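Local coordinates for protein demethylmenaquinone Methyltransferase (Thermus thermophilus, PDB 1J3L) that is of unconfirmed function but belongs to the Aldolase/RraA family of alpha/beta proteins, with three chains in the assembly, at residues R34-R39 / R48-E53; L60-G65 / T70-G75; G93-R96 / E100-E103; S141-D146 / L150-E155. All coordinates share one frame; numbering follows the deposited sequence.

Interaction 1 of 4, residues R34-R39 / R48-E53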
loop_
_atom_site.group_PDB
_atom_site.type_symbol
_atom_site.label_atom_id
_atom_site.label_comp_id
_atom_site.label_asym_id
_atom_site.label_seq_id
_atom_site.Cartn_x
_atom_site.Cartn_y
_atom_site.Cartn_z
ATOM N N ARG A 34 -19.419 -8.863 16.610
ATOM C CA ARG A 34 -19.296 -10.301 16.746
ATOM C C ARG A 34 -18.921 -10.841 15.367
ATOM O O ARG A 34 -19.596 -10.551 14.380
ATOM C CB ARG A 34 -20.631 -10.904 17.209
ATOM C CG ARG A 34 -20.543 -12.384 17.549
ATOM C CD ARG A 34 -21.889 -12.963 17.976
ATOM N NE ARG A 34 -21.758 -14.344 18.444
ATOM C CZ ARG A 34 -21.227 -14.698 19.615
ATOM N NH1 ARG A 34 -20.773 -13.777 20.451
ATOM N NH2 ARG A 34 -21.148 -15.977 19.951
ATOM N N VAL A 35 -17.849 -11.622 15.309
ATOM C CA VAL A 35 -17.359 -12.192 14.063
ATOM C C VAL A 35 -18.189 -13.336 13.492
ATOM O O VAL A 35 -18.665 -14.217 14.207
ATOM C CB VAL A 35 -15.890 -12.702 14.218
ATOM C CG1 VAL A 35 -15.445 -13.417 12.964
ATOM C CG2 VAL A 35 -14.956 -11.541 14.512
ATOM N N ARG A 36 -18.334 -13.295 12.175
ATOM C CA ARG A 36 -19.047 -14.297 11.400
ATOM C C ARG A 36 -18.031 -14.585 10.291
ATOM O O ARG A 36 -17.530 -13.658 9.661
ATOM C CB ARG A 36 -20.313 -13.688 10.806
ATOM C CG ARG A 36 -21.339 -14.700 10.383
ATOM C CD ARG A 36 -22.230 -15.113 11.541
ATOM N NE ARG A 36 -23.059 -16.252 11.162
ATOM C CZ ARG A 36 -23.947 -16.243 10.172
ATOM N NH1 ARG A 36 -24.134 -15.147 9.450
ATOM N NH2 ARG A 36 -24.639 -17.338 9.898
ATOM N N THR A 37 -17.717 -15.848 10.046
ATOM C CA THR A 37 -16.725 -16.171 9.029
ATOM C C THR A 37 -17.284 -16.823 7.781
ATOM O O THR A 37 -18.425 -17.293 7.747
ATOM C CB THR A 37 -15.636 -17.106 9.578
ATOM O OG1 THR A 37 -16.206 -18.394 9.864
ATOM C CG2 THR A 37 -15.035 -16.523 10.848
ATOM N N LEU A 38 -16.440 -16.860 6.757
ATOM C CA LEU A 38 -16.801 -17.440 5.481
ATOM C C LEU A 38 -15.531 -17.685 4.676
ATOM O O LEU A 38 -14.625 -16.847 4.645
ATOM C CB LEU A 38 -17.728 -16.477 4.747
ATOM C CG LEU A 38 -18.326 -16.859 3.406
ATOM C CD1 LEU A 38 -19.073 -18.174 3.526
ATOM C CD2 LEU A 38 -19.262 -15.742 2.958
ATOM N N ARG A 39 -15.460 -18.848 4.047
ATOM C CA ARG A 39 -14.311 -19.189 3.228
ATOM C C ARG A 39 -14.812 -19.489 1.831
ATOM O O ARG A 39 -15.703 -20.315 1.644
ATOM C CB ARG A 39 -13.580 -20.410 3.786
ATOM C CG ARG A 39 -12.414 -20.852 2.916
ATOM C CD ARG A 39 -11.684 -22.046 3.502
ATOM N NE ARG A 39 -11.070 -21.731 4.789
ATOM C CZ ARG A 39 -11.397 -22.317 5.937
ATOM N NH1 ARG A 39 -12.335 -23.258 5.963
ATOM N NH2 ARG A 39 -10.787 -21.959 7.062
ATOM N N ARG A 48 -23.629 -13.253 -0.629
ATOM C CA ARG A 48 -24.952 -12.668 -0.746
ATOM C C ARG A 48 -25.932 -13.337 0.216
ATOM O O ARG A 48 -26.674 -12.652 0.918
ATOM C CB ARG A 48 -25.459 -12.783 -2.187
ATOM C CG ARG A 48 -26.878 -12.264 -2.364
ATOM C CD ARG A 48 -27.294 -12.232 -3.831
ATOM N NE ARG A 48 -26.766 -11.065 -4.541
ATOM C CZ ARG A 48 -27.135 -9.810 -4.298
ATOM N NH1 ARG A 48 -28.038 -9.542 -3.362
ATOM N NH2 ARG A 48 -26.599 -8.821 -4.998
ATOM N N LYS A 49 -25.917 -14.669 0.263
ATOM C CA LYS A 49 -26.814 -15.419 1.144
ATOM C C LYS A 49 -26.617 -15.059 2.622
ATOM O O LYS A 49 -27.578 -14.764 3.332
ATOM C CB LYS A 49 -26.605 -16.923 0.958
ATOM C CG LYS A 49 -27.822 -17.751 1.356
ATOM C CD LYS A 49 -27.551 -19.240 1.256
ATOM C CE LYS A 49 -28.805 -20.047 1.556
ATOM N NZ LYS A 49 -29.374 -19.690 2.886
ATOM N N VAL A 50 -25.368 -15.075 3.077
ATOM C CA VAL A 50 -25.057 -14.750 4.463
ATOM C C VAL A 50 -25.344 -13.290 4.856
ATOM O O VAL A 50 -25.871 -13.040 5.937
ATOM C CB VAL A 50 -23.574 -15.094 4.791
ATOM C CG1 VAL A 50 -23.221 -14.640 6.211
ATOM C CG2 VAL A 50 -23.351 -16.607 4.655
ATOM N N LEU A 51 -25.014 -12.328 3.997
ATOM C CA LEU A 51 -25.263 -10.928 4.343
ATOM C C LEU A 51 -26.749 -10.605 4.376
ATOM O O LEU A 51 -27.148 -9.534 4.831
ATOM C CB LEU A 51 -24.557 -9.986 3.369
ATOM C CG LEU A 51 -23.053 -9.760 3.557
ATOM C CD1 LEU A 51 -22.548 -8.859 2.461
ATOM C CD2 LEU A 51 -22.778 -9.128 4.903
ATOM N N GLU A 52 -27.566 -11.538 3.902
ATOM C CA GLU A 52 -29.010 -11.344 3.881
ATOM C C GLU A 52 -29.572 -11.728 5.242
ATOM O O GLU A 52 -30.738 -11.464 5.545
ATOM C CB GLU A 52 -29.639 -12.217 2.797
ATOM C CG GLU A 52 -30.962 -11.701 2.282
ATOM C CD GLU A 52 -30.832 -10.347 1.616
ATOM O OE1 GLU A 52 -30.205 -10.265 0.536
ATOM O OE2 GLU A 52 -31.352 -9.360 2.176
ATOM N N GLU A 53 -28.734 -12.367 6.057
ATOM C CA GLU A 53 -29.151 -12.777 7.386
ATOM C C GLU A 53 -28.892 -11.591 8.291
ATOM O O GLU A 53 -27.949 -10.828 8.057
ATOM C CB GLU A 53 -28.359 -14.006 7.853
ATOM C CG GLU A 53 -28.224 -15.036 6.754
ATOM C CD GLU A 53 -27.915 -16.423 7.260
ATOM O OE1 GLU A 53 -27.078 -16.566 8.174
ATOM O OE2 GLU A 53 -28.507 -17.380 6.725
#
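Arg36 of strand 31-39 reaches across to Glu53 of segment 48-53 and brushes Val50 on the way. The polar link is a salt bridge with a hydrogen bond inside it: Arg36 NH2 lies 3.1 Å from Glu53 OE1, with an N-H...O angle of 152°. Glu53 OE1 sits at the edge of the guanidinium, slightly tilted from its plane. The carboxylate and guanidinium planes are only 13° apart, yet one oxygen does the bonding. The two side chains themselves cross at about a right angle. Arg36 NH1 also lies 3.4 Å from Val50 CG1, which meets the guanidinium obliquely. This methyl is an apolar wall beside the charged group.

The bend of Arg36 at chi2 (85°) carries its end over toward the helix. Its NE has a further partner, a salt bridge to Asp127 OD2. Two carboxylates therefore grip the group through different nitrogens, which probably fixes its rotation and supports its positive charge. Glu53 reaches its partner on a chain extended beyond CG, and its backbone N bonds back to Val50 O at 2.9 Å.

Strand 31-39, helix 45-51 and strand 58-63 form a beta-alpha-beta unit. The contact ties its first strand to the C-terminal part of its helix. Leu60 of strand 58-63 packs against both Arg36 and Val50, and Leu51 leans on Ala81 of helix 75-83.

Interaction 2 of 4, residues L60-G65 / T70-G75; sequences LFVDGG and TALLGG
Leu72 presses one methyl, CD1, onto Val62 of strand 58-63 and onto Gly64. The loop carrying Leu72 links this strand to helix 75-83, which leads on to the parallel neighbour 88-92, a beta-alpha-beta crossover. Gly74 is the N-cap of that helix.

The close part of the contact is small, buried and wholly apolar. Leu72 CD1 is 3.8 Å from Val62 CG1 and equally 3.8 Å from Gly64 CA, so it sits in the angle between the valine branch and the glycine backbone. Leu72 holds CG anti to its carbonyl carbon (chi1 -63°), which sends the methyl across to the strand. Having no side chain, Gly64 lets the methyl come right up to the main chain. Val91 of strand 88-92 and Ser118 also touch Leu72, and Leu72 O takes a hydrogen bond from Asn44 ND2.

Away from this point the two segments diverge. Gly65 is exposed and Thr70 partly so, and no hydrogen bond spans the gap. At Gly65 the chain is tied back to the buried Asp63 by an Asx turn: Gly65 N donates to Asp63 OD1 at 2.7 Å, with an N-H...O angle of 157°.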
loop_
_atom_site.group_PDB
_atom_site.type_symbol
_atom_site.label_atom_id
_atom_site.label_comp_id
_atom_site.label_asym_id
_atom_site.label_seq_id
_atom_site.Cartn_x
_atom_site.Cartn_y
_atom_site.Cartn_z
ATOM N N LEU A 60 -18.579 -9.539 9.306
ATOM C CA LEU A 60 -18.347 -10.702 8.470
ATOM C C LEU A 60 -16.907 -10.657 7.965
ATOM O O LEU A 60 -16.460 -9.666 7.390
ATOM C CB LEU A 60 -19.322 -10.733 7.291
ATOM C CG LEU A 60 -19.219 -11.975 6.395
ATOM C CD1 LEU A 60 -19.746 -13.184 7.161
ATOM C CD2 LEU A 60 -20.003 -11.773 5.091
ATOM N N PHE A 61 -16.180 -11.732 8.218
ATOM C CA PHE A 61 -14.796 -11.848 7.794
ATOM C C PHE A 61 -14.798 -12.853 6.647
ATOM O O PHE A 61 -15.077 -14.035 6.848
ATOM C CB PHE A 61 -13.930 -12.358 8.952
ATOM C CG PHE A 61 -12.473 -12.021 8.818
ATOM C CD1 PHE A 61 -11.746 -12.443 7.718
ATOM C CD2 PHE A 61 -11.827 -11.297 9.801
ATOM C CE1 PHE A 61 -10.392 -12.139 7.601
ATOM C CE2 PHE A 61 -10.471 -10.991 9.690
ATOM C CZ PHE A 61 -9.757 -11.416 8.592
ATOM N N VAL A 62 -14.510 -12.375 5.443
ATOM C CA VAL A 62 -14.495 -13.237 4.268
ATOM C C VAL A 62 -13.086 -13.596 3.853
ATOM O O VAL A 62 -12.291 -12.726 3.486
ATOM C CB VAL A 62 -15.175 -12.566 3.062
ATOM C CG1 VAL A 62 -15.242 -13.535 1.906
ATOM C CG2 VAL A 62 -16.554 -12.087 3.450
ATOM N N ASP A 63 -12.776 -14.882 3.929
ATOM C CA ASP A 63 -11.461 -15.357 3.527
ATOM C C ASP A 63 -11.554 -15.739 2.049
ATOM O O ASP A 63 -12.178 -16.744 1.708
ATOM C CB ASP A 63 -11.062 -16.581 4.347
ATOM C CG ASP A 63 -9.668 -17.044 4.034
ATOM O OD1 ASP A 63 -9.256 -16.925 2.861
ATOM O OD2 ASP A 63 -8.987 -17.531 4.954
ATOM N N GLY A 64 -10.959 -14.928 1.177
ATOM C CA GLY A 64 -11.008 -15.215 -0.247
ATOM C C GLY A 64 -9.728 -15.854 -0.740
ATOM O O GLY A 64 -9.423 -15.844 -1.934
ATOM N N GLY A 65 -8.969 -16.426 0.183
ATOM C CA GLY A 65 -7.719 -17.043 -0.211
ATOM C C GLY A 65 -6.749 -15.968 -0.652
ATOM O O GLY A 65 -5.704 -16.262 -1.226
ATOM N N THR A 70 -10.983 -11.642 -8.653
ATOM C CA THR A 70 -12.394 -11.278 -8.740
ATOM C C THR A 70 -12.856 -10.593 -7.462
ATOM O O THR A 70 -12.238 -10.738 -6.413
ATOM C CB THR A 70 -13.303 -12.526 -9.020
ATOM O OG1 THR A 70 -13.340 -13.383 -7.869
ATOM C CG2 THR A 70 -12.768 -13.323 -10.212
ATOM N N ALA A 71 -13.946 -9.843 -7.562
ATOM C CA ALA A 71 -14.487 -9.129 -6.417
ATOM C C ALA A 71 -15.489 -9.993 -5.665
ATOM O O ALA A 71 -16.360 -10.621 -6.272
ATOM C CB ALA A 71 -15.156 -7.836 -6.878
ATOM N N LEU A 72 -15.355 -10.026 -4.343
ATOM C CA LEU A 72 -16.263 -10.803 -3.514
ATOM C C LEU A 72 -17.401 -9.923 -3.035
ATOM O O LEU A 72 -18.415 -10.414 -2.534
ATOM C CB LEU A 72 -15.516 -11.398 -2.321
ATOM C CG LEU A 72 -14.431 -12.379 -2.750
ATOM C CD1 LEU A 72 -13.747 -12.972 -1.551
ATOM C CD2 LEU A 72 -15.063 -13.469 -3.591
ATOM N N LEU A 73 -17.250 -8.616 -3.205
ATOM C CA LEU A 73 -18.297 -7.704 -2.777
ATOM C C LEU A 73 -18.281 -6.437 -3.626
ATOM O O LEU A 73 -17.225 -5.860 -3.892
ATOM C CB LEU A 73 -18.114 -7.390 -1.290
ATOM C CG LEU A 73 -19.340 -6.918 -0.517
ATOM C CD1 LEU A 73 -19.178 -7.244 0.952
ATOM C CD2 LEU A 73 -19.530 -5.437 -0.727
ATOM N N GLY A 74 -19.464 -6.038 -4.080
ATOM C CA GLY A 74 -19.585 -4.846 -4.891
ATOM C C GLY A 74 -20.484 -3.834 -4.224
ATOM O O GLY A 74 -20.781 -3.936 -3.028
ATOM N N GLY A 75 -20.912 -2.838 -4.993
ATOM C CA GLY A 75 -21.781 -1.824 -4.444
ATOM C C GLY A 75 -23.078 -2.393 -3.900
ATOM O O GLY A 75 -23.541 -1.977 -2.842
#

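Interaction 3 of 4, residues G93-R96 / E100-E103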
loop_
_atom_site.group_PDB
_atom_site.type_symbol
_atom_site.label_atom_id
_atom_site.label_comp_id
_atom_site.label_asym_id
_atom_site.label_seq_id
_atom_site.Cartn_x
_atom_site.Cartn_y
_atom_site.Cartn_z
ATOM N N GLY A 93 -9.139 -10.534 0.412
ATOM C CA GLY A 93 -9.285 -10.693 -1.022
ATOM C C GLY A 93 -9.690 -9.354 -1.608
ATOM O O GLY A 93 -9.384 -8.307 -1.015
ATOM N N ALA A 94 -10.401 -9.366 -2.737
ATOM C CA ALA A 94 -10.775 -8.114 -3.375
ATOM C C ALA A 94 -12.261 -7.789 -3.421
ATOM O O ALA A 94 -13.112 -8.658 -3.215
ATOM C CB ALA A 94 -10.188 -8.068 -4.788
ATOM N N VAL A 95 -12.537 -6.513 -3.693
ATOM C CA VAL A 95 -13.889 -5.966 -3.799
ATOM C C VAL A 95 -13.938 -5.088 -5.063
ATOM O O VAL A 95 -12.932 -4.982 -5.765
ATOM C CB VAL A 95 -14.234 -5.087 -2.550
ATOM C CG1 VAL A 95 -14.091 -5.908 -1.262
ATOM C CG2 VAL A 95 -13.337 -3.853 -2.500
ATOM N N ARG A 96 -15.095 -4.494 -5.374
ATOM C CA ARG A 96 -15.201 -3.592 -6.527
ATOM C C ARG A 96 -16.259 -2.491 -6.324
ATOM O O ARG A 96 -17.015 -2.523 -5.360
ATOM C CB ARG A 96 -15.459 -4.373 -7.827
ATOM C CG ARG A 96 -16.834 -4.976 -8.003
ATOM C CD ARG A 96 -16.906 -5.694 -9.330
ATOM N NE ARG A 96 -18.283 -5.995 -9.714
ATOM C CZ ARG A 96 -18.668 -6.220 -10.963
ATOM N NH1 ARG A 96 -17.776 -6.181 -11.953
ATOM N NH2 ARG A 96 -19.947 -6.459 -11.223
ATOM N N GLU A 100 -18.733 3.454 -4.993
ATOM C CA GLU A 100 -19.978 3.156 -4.289
ATOM C C GLU A 100 -19.760 2.645 -2.852
ATOM O O GLU A 100 -20.529 2.976 -1.948
ATOM C CB GLU A 100 -20.806 2.136 -5.082
ATOM C CG GLU A 100 -21.426 2.685 -6.362
ATOM C CD GLU A 100 -22.034 1.583 -7.219
ATOM O OE1 GLU A 100 -22.688 0.682 -6.649
ATOM O OE2 GLU A 100 -21.865 1.619 -8.456
ATOM N N LEU A 101 -18.714 1.854 -2.638
ATOM C CA LEU A 101 -18.446 1.319 -1.309
ATOM C C LEU A 101 -18.217 2.438 -0.294
ATOM O O LEU A 101 -18.702 2.368 0.840
ATOM C CB LEU A 101 -17.220 0.390 -1.340
ATOM C CG LEU A 101 -17.271 -0.840 -2.262
ATOM C CD1 LEU A 101 -15.991 -1.637 -2.089
ATOM C CD2 LEU A 101 -18.490 -1.728 -1.952
ATOM N N ARG A 102 -17.484 3.466 -0.726
ATOM C CA ARG A 102 -17.134 4.614 0.110
ATOM C C ARG A 102 -18.345 5.346 0.682
ATOM O O ARG A 102 -18.266 5.964 1.740
ATOM C CB ARG A 102 -16.300 5.609 -0.701
ATOM C CG ARG A 102 -15.730 6.750 0.111
ATOM C CD ARG A 102 -14.497 6.294 0.896
ATOM N NE ARG A 102 -13.980 7.344 1.767
ATOM C CZ ARG A 102 -14.629 7.816 2.828
ATOM N NH1 ARG A 102 -15.822 7.325 3.151
ATOM N NH2 ARG A 102 -14.092 8.785 3.561
ATOM N N GLU A 103 -19.461 5.264 -0.028
ATOM C CA GLU A 103 -20.692 5.931 0.369
ATOM C C GLU A 103 -21.614 5.157 1.309
ATOM O O GLU A 103 -22.640 5.688 1.725
ATOM C CB GLU A 103 -21.463 6.333 -0.895
ATOM C CG GLU A 103 -20.796 7.476 -1.628
ATOM C CD GLU A 103 -21.423 7.770 -2.970
ATOM O OE1 GLU A 103 -22.666 7.856 -3.054
ATOM O OE2 GLU A 103 -20.658 7.929 -3.941
#
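This is a buried apolar contact between a short, weakly bonded strand and the short helix that follows it: Val95 of strand 94-95 and the neighbouring Arg96 backbone receive Leu101 of helix 98-101. No hydrogen bond joins the two segments.

Leu101 does nearly all the touching from its side. Its CD1 meets Val95 CG2 at 3.5 Å, tighter than a usual carbon contact, and lies 3.9 Å from Val95 CB. The same branched end also rests on a backbone carbonyl. Arg96 O is 3.5 Å from Leu101 CG and 3.8 Å from Leu101 CD2, so the oxygen faces the fork of the leucine. With CG1 anti to the carbonyl carbon (chi1 -57°), Val95 CG2 falls in the crowded position between backbone N and carbonyl carbon, and this branch meets the leucine.

Phe25 packs on both Val95 and Leu101, while Ala110 and Leu108 of strand 107-110 add to the same apolar cluster. The side chain of Arg96 leaves in another direction. Its NH1 bonds to Pro115 O and its NH2 forms a salt bridge with Asp10 of the second subunit, so the residue's backbone serves the core while its charge serves the subunit interface. Glu100, beside Leu101 on the helix, has its salt bridge with Arg79.

Strand 88-92 and strand 107-110 run parallel as neighbours in the main sheet, and the chain between them passes through this helix. The arrangement is consistent with a beta-alpha-beta crossover, with strand 94-95 and the short helix in the connection and Leu101 turned onto Val95, Phe25 and Leu108.

Interaction 4 of 4, residues S141-D146 / L150-E155; sequences SFLLAD and LLLLPE
Phe142 and Leu153 exchange two backbone hydrogen bonds, Phe142 N to Leu153 O at 2.7 Å and Leu153 N to Phe142 O at 2.8 Å. Leu144 and Leu151 repeat the pattern, with Leu144 N to Leu151 O at 2.9 Å. These are the hydrogen-bonded pairs of an antiparallel beta hairpin. Leu143 with Leu152 and Ala145 with Leu150 are the non-hydrogen-bonded pairs between and beyond them. CA-H...O contacts add to the seam, as from Leu150 CA to Leu144 O at 3.2 Å.

On one face Leu152 CD2 reaches over to Leu143 CD1 at 3.7 Å. Beside it, Leu150 CD2 is pressed onto Ala145 CB at 3.4 Å, tighter than normal carbon packing. Leu150 keeps CG anti to its carbonyl carbon (chi1 -44°), which brings this branch over the small alanine. On the other face Leu144 CD1 meets Leu153 CD1 at 4.2 Å, and Leu153 CD1 also lies at the edge of the Phe142 ring. Past the strand end, the nearest atom of the Glu155 side chain is about 3 Å from a magnesium ion.

Strand 31-39 flanks the hairpin beside 142-146, and strand 16-18 beside 149-153. Helix 5-11 covers Leu144 and Leu151 through Leu8, while strand 135-137 lies against Leu152.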
loop_
_atom_site.group_PDB
_atom_site.type_symbol
_atom_site.label_atom_id
_atom_site.label_comp_id
_atom_site.label_asym_id
_atom_site.label_seq_id
_atom_site.Cartn_x
_atom_site.Cartn_y
_atom_site.Cartn_z
ATOM N N SER A 141 -15.940 -14.760 17.848
ATOM C CA SER A 141 -14.994 -13.908 18.559
ATOM C C SER A 141 -15.442 -12.481 18.303
ATOM O O SER A 141 -16.312 -12.251 17.470
ATOM C CB SER A 141 -13.573 -14.124 18.033
ATOM O OG SER A 141 -13.536 -13.994 16.623
ATOM N N PHE A 142 -14.864 -11.527 19.025
ATOM C CA PHE A 142 -15.216 -10.122 18.851
ATOM C C PHE A 142 -14.117 -9.452 18.034
ATOM O O PHE A 142 -12.931 -9.611 18.325
ATOM C CB PHE A 142 -15.341 -9.423 20.209
ATOM C CG PHE A 142 -15.894 -8.021 20.129
ATOM C CD1 PHE A 142 -17.208 -7.794 19.737
ATOM C CD2 PHE A 142 -15.097 -6.928 20.448
ATOM C CE1 PHE A 142 -17.721 -6.493 19.666
ATOM C CE2 PHE A 142 -15.594 -5.630 20.379
ATOM C CZ PHE A 142 -16.912 -5.412 19.986
ATOM N N LEU A 143 -14.508 -8.717 16.999
ATOM C CA LEU A 143 -13.531 -8.039 16.168
ATOM C C LEU A 143 -13.598 -6.532 16.324
ATOM O O LEU A 143 -14.669 -5.941 16.448
ATOM C CB LEU A 143 -13.705 -8.428 14.697
ATOM C CG LEU A 143 -12.725 -7.791 13.701
ATOM C CD1 LEU A 143 -12.620 -8.650 12.445
ATOM C CD2 LEU A 143 -13.187 -6.386 13.353
ATOM N N LEU A 144 -12.422 -5.923 16.325
ATOM C CA LEU A 144 -12.286 -4.489 16.452
ATOM C C LEU A 144 -11.437 -4.051 15.278
ATOM O O LEU A 144 -10.444 -4.694 14.947
ATOM C CB LEU A 144 -11.599 -4.140 17.773
ATOM C CG LEU A 144 -12.522 -3.781 18.940
ATOM C CD1 LEU A 144 -11.894 -4.169 20.263
ATOM C CD2 LEU A 144 -12.820 -2.296 18.891
ATOM N N ALA A 145 -11.831 -2.958 14.638
ATOM C CA ALA A 145 -11.080 -2.474 13.495
ATOM C C ALA A 145 -10.964 -0.966 13.468
ATOM O O ALA A 145 -11.951 -0.245 13.654
ATOM C CB ALA A 145 -11.725 -2.971 12.204
ATOM N N ASP A 146 -9.738 -0.499 13.240
ATOM C CA ASP A 146 -9.458 0.927 13.140
ATOM C C ASP A 146 -8.150 1.145 12.374
ATOM O O ASP A 146 -7.581 0.197 11.838
ATOM C CB ASP A 146 -9.392 1.574 14.536
ATOM C CG ASP A 146 -8.292 0.998 15.405
ATOM O OD1 ASP A 146 -7.172 0.796 14.893
ATOM O OD2 ASP A 146 -8.543 0.763 16.607
ATOM N N LEU A 150 -6.512 -4.663 13.155
ATOM C CA LEU A 150 -7.634 -5.473 13.619
ATOM C C LEU A 150 -7.302 -6.269 14.870
ATOM O O LEU A 150 -6.281 -6.954 14.925
ATOM C CB LEU A 150 -8.051 -6.464 12.533
ATOM C CG LEU A 150 -8.150 -5.980 11.086
ATOM C CD1 LEU A 150 -8.521 -7.148 10.186
ATOM C CD2 LEU A 150 -9.180 -4.894 10.984
ATOM N N LEU A 151 -8.176 -6.184 15.869
ATOM C CA LEU A 151 -7.987 -6.927 17.106
ATOM C C LEU A 151 -9.105 -7.962 17.243
ATOM O O LEU A 151 -10.288 -7.636 17.131
ATOM C CB LEU A 151 -8.009 -5.987 18.314
ATOM C CG LEU A 151 -7.693 -6.647 19.667
ATOM C CD1 LEU A 151 -6.254 -7.139 19.680
ATOM C CD2 LEU A 151 -7.913 -5.658 20.796
ATOM N N LEU A 152 -8.719 -9.211 17.475
ATOM C CA LEU A 152 -9.667 -10.307 17.634
ATOM C C LEU A 152 -9.631 -10.818 19.072
ATOM O O LEU A 152 -8.612 -11.342 19.516
ATOM C CB LEU A 152 -9.309 -11.456 16.692
ATOM C CG LEU A 152 -9.405 -11.240 15.182
ATOM C CD1 LEU A 152 -8.884 -12.487 14.486
ATOM C CD2 LEU A 152 -10.850 -10.966 14.780
ATOM N N LEU A 153 -10.745 -10.674 19.786
ATOM C CA LEU A 153 -10.852 -11.114 21.175
ATOM C C LEU A 153 -11.779 -12.323 21.264
ATOM O O LEU A 153 -12.786 -12.389 20.557
ATOM C CB LEU A 153 -11.396 -9.970 22.037
ATOM C CG LEU A 153 -10.554 -8.688 22.012
ATOM C CD1 LEU A 153 -11.287 -7.541 22.671
ATOM C CD2 LEU A 153 -9.243 -8.954 22.703
ATOM N N PRO A 154 -11.455 -13.298 22.136
ATOM C CA PRO A 154 -12.276 -14.509 22.300
ATOM C C PRO A 154 -13.745 -14.172 22.555
ATOM O O PRO A 154 -14.634 -14.984 22.313
ATOM C CB PRO A 154 -11.620 -15.208 23.487
ATOM C CG PRO A 154 -10.178 -14.786 23.368
ATOM C CD PRO A 154 -10.311 -13.316 23.064
ATOM N N GLU A 155 -13.968 -12.963 23.061
ATOM C CA GLU A 155 -15.297 -12.433 23.342
ATOM C C GLU A 155 -15.106 -10.930 23.567
ATOM O O GLU A 155 -13.980 -10.470 23.770
ATOM C CB GLU A 155 -15.915 -13.101 24.580
ATOM C CG GLU A 155 -15.310 -12.706 25.923
ATOM C CD GLU A 155 -16.178 -13.134 27.112
ATOM O OE1 GLU A 155 -16.363 -14.353 27.328
ATOM O OE2 GLU A 155 -16.680 -12.243 27.833
#

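How the interactions relate
Interactions 1, 2 and 4 all reach the main sheet. Strand 31-39 lies between strands 58-63 and 142-146: probable backbone hydrogen bonds join Arg36 O to Phe61 N at 2.8 Å, and Val35 N to Ser141 O at 2.7 Å. Interaction 2 joins interaction 3 through another probable one, Leu72 N and Ala94 O at 2.9 Å. Interaction 3 is remote from interaction 4, about 22 Å between centres. Interactions 2, 3 and 4 are buried. Interaction 1 is only partly so, and it alone carries a salt bridge across its segments. Interactions 2 and 3 rest on one leucine each. Interaction 4 buries the largest surface and is the one joined by backbone hydrogen bonds.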